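Local coordinates for uncharacterized protein (Clostridium leptum, PDB 4PW1), which is of unknown function but folds as a nine-stranded antiparallel beta sheet flanked by alpha-helices, at residues 174-185 with 197-208. Numbering follows the deposited sequence.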
loop_
_atom_site.group_PDB
_atom_site.type_symbol
_atom_site.label_atom_id
_atom_site.label_comp_id
_atom_site.label_asym_id
_atom_site.label_seq_id
_atom_site.Cartn_x
_atom_site.Cartn_y
_atom_site.Cartn_z
ATOM N N PHE B 174 12.563 -1.025 20.691
ATOM C CA PHE B 174 13.188 -2.164 20.023
ATOM C C PHE B 174 13.474 -3.223 21.062
ATOM O O PHE B 174 13.074 -4.352 20.874
ATOM C CB PHE B 174 14.435 -1.756 19.222
ATOM C CG PHE B 174 14.123 -0.861 18.062
ATOM C CD1 PHE B 174 13.706 -1.395 16.863
ATOM C CD2 PHE B 174 14.168 0.523 18.197
ATOM C CE1 PHE B 174 13.384 -0.591 15.798
ATOM C CE2 PHE B 174 13.827 1.342 17.132
ATOM C CZ PHE B 174 13.420 0.786 15.922
ATOM N N TYR B 175 14.099 -2.833 22.178
ATOM C CA TYR B 175 14.361 -3.780 23.259
ATOM C C TYR B 175 13.076 -4.444 23.754
ATOM O O TYR B 175 13.054 -5.658 23.988
ATOM C CB TYR B 175 15.077 -3.119 24.435
ATOM C CG TYR B 175 16.474 -2.625 24.180
ATOM C CD1 TYR B 175 17.274 -3.164 23.154
ATOM C CD2 TYR B 175 17.044 -1.664 25.011
ATOM C CE1 TYR B 175 18.582 -2.726 22.961
ATOM C CE2 TYR B 175 18.352 -1.217 24.831
ATOM C CZ TYR B 175 19.128 -1.750 23.808
ATOM O OH TYR B 175 20.420 -1.290 23.602
HETATM N N MSE B 176 12.004 -3.661 23.917
HETATM C CA MSE B 176 10.770 -4.204 24.464
HETATM C C MSE B 176 10.166 -5.194 23.507
HETATM O O MSE B 176 9.678 -6.284 23.915
HETATM C CB MSE B 176 9.712 -3.138 24.724
HETATM C CG MSE B 176 10.145 -2.257 25.883
HETATM SE SE MSE B 176 8.712 -0.938 26.281
HETATM C CE MSE B 176 8.258 0.003 24.576
ATOM N N PHE B 177 10.168 -4.835 22.230
ATOM C CA PHE B 177 9.572 -5.718 21.228
ATOM C C PHE B 177 10.386 -7.015 21.089
ATOM O O PHE B 177 9.831 -8.094 21.081
ATOM C CB PHE B 177 9.469 -5.018 19.890
ATOM C CG PHE B 177 8.929 -5.903 18.794
ATOM C CD1 PHE B 177 7.595 -6.271 18.777
ATOM C CD2 PHE B 177 9.775 -6.395 17.822
ATOM C CE1 PHE B 177 7.113 -7.111 17.785
ATOM C CE2 PHE B 177 9.310 -7.217 16.821
ATOM C CZ PHE B 177 7.969 -7.567 16.807
ATOM N N PHE B 178 11.702 -6.925 21.007
ATOM C CA PHE B 178 12.519 -8.157 20.911
ATOM C C PHE B 178 12.382 -9.056 22.127
ATOM O O PHE B 178 12.347 -10.292 22.002
ATOM C CB PHE B 178 13.992 -7.820 20.653
ATOM C CG PHE B 178 14.222 -7.163 19.327
ATOM C CD1 PHE B 178 13.508 -7.543 18.231
ATOM C CD2 PHE B 178 15.127 -6.139 19.193
ATOM C CE1 PHE B 178 13.686 -6.911 17.009
ATOM C CE2 PHE B 178 15.331 -5.537 17.963
ATOM C CZ PHE B 178 14.622 -5.931 16.881
HETATM N N MSE B 179 12.287 -8.451 23.296
HETATM C CA MSE B 179 12.152 -9.231 24.546
HETATM C C MSE B 179 10.824 -9.950 24.537
HETATM O O MSE B 179 10.748 -11.109 24.918
HETATM C CB MSE B 179 12.172 -8.336 25.781
HETATM C CG MSE B 179 13.590 -7.932 26.182
HETATM SE SE MSE B 179 13.557 -6.439 27.499
HETATM C CE MSE B 179 11.997 -7.132 28.524
ATOM N N ARG B 180 9.759 -9.278 24.089
ATOM C CA ARG B 180 8.458 -9.967 23.970
ATOM C C ARG B 180 8.508 -11.130 22.980
ATOM O O ARG B 180 8.009 -12.246 23.269
ATOM C CB ARG B 180 7.328 -9.005 23.610
ATOM C CG ARG B 180 6.963 -8.070 24.747
ATOM C CD ARG B 180 5.975 -7.029 24.254
ATOM N NE ARG B 180 5.523 -6.128 25.309
ATOM C CZ ARG B 180 4.569 -6.396 26.192
ATOM N NH1 ARG B 180 3.932 -7.560 26.205
ATOM N NH2 ARG B 180 4.265 -5.483 27.102
ATOM N N CYS B 181 9.136 -10.909 21.827
ATOM C CA CYS B 181 9.299 -11.994 20.836
ATOM C C CYS B 181 10.034 -13.225 21.403
ATOM O O CYS B 181 9.585 -14.366 21.226
ATOM C CB CYS B 181 10.002 -11.490 19.571
ATOM S SG CYS B 181 8.998 -10.336 18.560
ATOM N N GLN B 182 11.144 -12.965 22.083
ATOM C CA GLN B 182 11.942 -13.998 22.750
ATOM C C GLN B 182 11.120 -14.717 23.831
ATOM O O GLN B 182 11.177 -15.945 23.957
ATOM C CB GLN B 182 13.188 -13.342 23.380
ATOM C CG GLN B 182 14.155 -14.336 24.054
ATOM C CD GLN B 182 14.739 -15.282 23.040
ATOM O OE1 GLN B 182 15.376 -14.838 22.079
ATOM N NE2 GLN B 182 14.404 -16.569 23.153
HETATM N N MSE B 183 10.354 -13.961 24.623
HETATM C CA MSE B 183 9.526 -14.576 25.668
HETATM C C MSE B 183 8.507 -15.485 25.039
HETATM O O MSE B 183 8.219 -16.545 25.569
HETATM C CB MSE B 183 8.736 -13.590 26.535
HETATM C CG MSE B 183 9.628 -12.888 27.527
HETATM SE SE MSE B 183 8.630 -11.450 28.441
HETATM C CE MSE B 183 6.985 -12.526 28.738
ATOM N N LEU B 184 7.895 -15.067 23.929
ATOM C CA LEU B 184 6.918 -15.944 23.259
ATOM C C LEU B 184 7.536 -17.267 22.820
ATOM O O LEU B 184 6.959 -18.350 23.046
ATOM C CB LEU B 184 6.289 -15.233 22.069
ATOM C CG LEU B 184 5.333 -16.060 21.208
ATOM C CD1 LEU B 184 4.170 -16.599 22.023
ATOM C CD2 LEU B 184 4.842 -15.229 20.059
ATOM N N SER B 185 8.695 -17.188 22.171
ATOM C CA SER B 185 9.397 -18.381 21.749
ATOM C C SER B 185 9.715 -19.286 22.962
ATOM O O SER B 185 9.463 -20.500 22.924
ATOM C CB SER B 185 10.697 -17.992 21.027
ATOM O OG SER B 185 11.466 -19.144 20.714
ATOM N N ILE B 197 7.564 -18.671 16.169
ATOM C CA ILE B 197 8.338 -17.425 16.072
ATOM C C ILE B 197 9.876 -17.584 16.189
ATOM O O ILE B 197 10.636 -16.767 15.657
ATOM C CB ILE B 197 7.821 -16.340 17.062
ATOM C CG1 ILE B 197 8.367 -14.976 16.589
ATOM C CG2 ILE B 197 8.186 -16.645 18.531
ATOM C CD1 ILE B 197 7.667 -13.769 17.157
ATOM N N GLY B 198 10.331 -18.634 16.877
ATOM C CA GLY B 198 11.786 -18.814 17.213
ATOM C C GLY B 198 12.704 -18.812 16.026
ATOM O O GLY B 198 13.772 -18.168 16.039
ATOM N N ASP B 199 12.250 -19.451 14.953
ATOM C CA ASP B 199 13.030 -19.493 13.713
ATOM C C ASP B 199 13.162 -18.139 13.041
ATOM O O ASP B 199 14.058 -17.966 12.188
ATOM C CB ASP B 199 12.439 -20.503 12.706
ATOM C CG ASP B 199 12.663 -21.951 13.108
ATOM O OD1 ASP B 199 13.332 -22.182 14.090
ATOM O OD2 ASP B 199 12.147 -22.869 12.439
ATOM N N ASN B 200 12.273 -17.186 13.371
ATOM C CA ASN B 200 12.309 -15.848 12.770
ATOM C C ASN B 200 13.047 -14.759 13.568
ATOM O O ASN B 200 13.265 -13.643 13.056
ATOM C CB ASN B 200 10.866 -15.401 12.454
ATOM C CG ASN B 200 10.264 -16.167 11.302
ATOM O OD1 ASN B 200 10.991 -16.779 10.498
ATOM N ND2 ASN B 200 8.917 -16.139 11.208
ATOM N N LEU B 201 13.450 -15.091 14.804
ATOM C CA LEU B 201 13.982 -14.091 15.738
ATOM C C LEU B 201 15.286 -13.485 15.248
ATOM O O LEU B 201 15.462 -12.258 15.286
ATOM C CB LEU B 201 14.188 -14.677 17.157
ATOM C CG LEU B 201 12.951 -15.179 17.886
ATOM C CD1 LEU B 201 13.373 -15.818 19.213
ATOM C CD2 LEU B 201 11.986 -14.033 18.108
ATOM N N TYR B 202 16.209 -14.324 14.803
ATOM C CA TYR B 202 17.472 -13.810 14.293
ATOM C C TYR B 202 17.204 -12.854 13.097
ATOM O O TYR B 202 17.770 -11.775 13.009
ATOM C CB TYR B 202 18.439 -14.936 13.891
ATOM C CG TYR B 202 19.693 -14.356 13.315
ATOM C CD1 TYR B 202 20.721 -13.935 14.141
ATOM C CD2 TYR B 202 19.809 -14.131 11.950
ATOM C CE1 TYR B 202 21.843 -13.309 13.622
ATOM C CE2 TYR B 202 20.919 -13.491 11.415
ATOM C CZ TYR B 202 21.924 -13.084 12.258
ATOM O OH TYR B 202 23.044 -12.483 11.761
ATOM N N THR B 203 16.356 -13.263 12.163
ATOM C CA THR B 203 16.132 -12.444 10.973
ATOM C C THR B 203 15.563 -11.070 11.351
ATOM O O THR B 203 15.977 -10.050 10.825
ATOM C CB THR B 203 15.162 -13.135 10.010
ATOM O OG1 THR B 203 15.747 -14.345 9.581
ATOM C CG2 THR B 203 14.861 -12.276 8.768
ATOM N N ILE B 204 14.643 -11.051 12.291
ATOM C CA ILE B 204 14.040 -9.799 12.708
ATOM C C ILE B 204 15.102 -8.877 13.315
ATOM O O ILE B 204 15.208 -7.688 12.965
ATOM C CB ILE B 204 12.874 -10.077 13.706
ATOM C CG1 ILE B 204 11.726 -10.795 12.981
ATOM C CG2 ILE B 204 12.363 -8.798 14.297
ATOM C CD1 ILE B 204 10.730 -11.437 13.935
ATOM N N TRP B 205 15.906 -9.439 14.214
ATOM C CA TRP B 205 16.960 -8.686 14.839
ATOM C C TRP B 205 17.961 -8.166 13.828
ATOM O O TRP B 205 18.345 -6.978 13.861
ATOM C CB TRP B 205 17.614 -9.604 15.868
ATOM C CG TRP B 205 18.721 -9.079 16.637
ATOM C CD1 TRP B 205 18.652 -8.330 17.784
ATOM C CD2 TRP B 205 20.098 -9.256 16.350
ATOM N NE1 TRP B 205 19.925 -8.070 18.250
ATOM C CE2 TRP B 205 20.828 -8.620 17.380
ATOM C CE3 TRP B 205 20.805 -9.943 15.355
ATOM C CZ2 TRP B 205 22.223 -8.671 17.433
ATOM C CZ3 TRP B 205 22.197 -9.927 15.379
ATOM C CH2 TRP B 205 22.884 -9.304 16.410
ATOM N N GLU B 206 18.404 -9.051 12.934
ATOM C CA GLU B 206 19.407 -8.694 11.954
ATOM C C GLU B 206 18.914 -7.590 10.980
ATOM O O GLU B 206 19.683 -6.711 10.588
ATOM C CB GLU B 206 19.858 -9.907 11.145
ATOM C CG GLU B 206 21.020 -9.620 10.205
ATOM C CD GLU B 206 21.295 -10.772 9.270
ATOM O OE1 GLU B 206 20.398 -10.982 8.440
ATOM O OE2 GLU B 206 22.360 -11.481 9.369
ATOM N N LEU B 207 17.657 -7.646 10.580
ATOM C CA LEU B 207 17.146 -6.592 9.729
ATOM C C LEU B 207 17.197 -5.235 10.392
ATOM O O LEU B 207 17.667 -4.247 9.776
ATOM C CB LEU B 207 15.719 -6.852 9.351
ATOM C CG LEU B 207 15.597 -7.874 8.248
ATOM C CD1 LEU B 207 14.146 -8.325 8.201
ATOM C CD2 LEU B 207 16.089 -7.302 6.932
ATOM N N VAL B 208 16.787 -5.168 11.652
ATOM C CA VAL B 208 16.821 -3.886 12.335
ATOM C C VAL B 208 18.274 -3.419 12.519
ATOM O O VAL B 208 18.589 -2.215 12.472
ATOM C CB VAL B 208 16.067 -3.943 13.672
ATOM C CG1 VAL B 208 16.176 -2.623 14.421
ATOM C CG2 VAL B 208 14.629 -4.242 13.421
#
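The F178 ring receives the W205 indole edge on one face: W205 CD1 lies above it, toward the rim, and the phenyl and five-membered rings, centroids 5.7 Å apart, are at 64°, an edge-to-face pair. W205 NE1 is hydrogen-bonded to P143 O. Methyls occupy the rim of the same phenyl, with I204 CG2 3.6 Å from F178 CE1 and V208 CG2 in the ring plane beside CZ. A chi1 of -65° sends this ring out beside the backbone N, toward 197-208. I204 CG2 also reaches the edge of F177, more loosely; within helix 173-190, C181 SG lies above a face of that ring, offset toward its rim. V208 CG1 meets F174 obliquely, 3.7 Å from CD1.

Helices 173-190 and 198-210 form an antiparallel helical hairpin; the axes of 174-185 and 198-208 approach to 9.7 Å, with N-to-C directions at 163°. It packs on the nine-stranded sheet: F177 touches L236, and I204 and V208 touch M234, all on strand 233-239.

Toward the connecting loop the backbones converge, from 7.2 Å between C181 CA and L201 CA to 5.1 Å between S185 CA and G198 CA. L201 straddles this narrower end, its CD2 3.5 Å from C181 CB and its CD1 against S185 CB and the Q182 amide, whose NE2 is hydrogen-bonded to D186 OD1. I197 divides its branches: CD1 meets the C181 sulfur, and CG2 lies against L184 and S185. Since G198 has no side chain, S185 OG, hydrogen-bonded to D195 OD2, comes within 3.5 Å of G198 CA; D195 OD1 accepts from the backbone N of both I197 and G198.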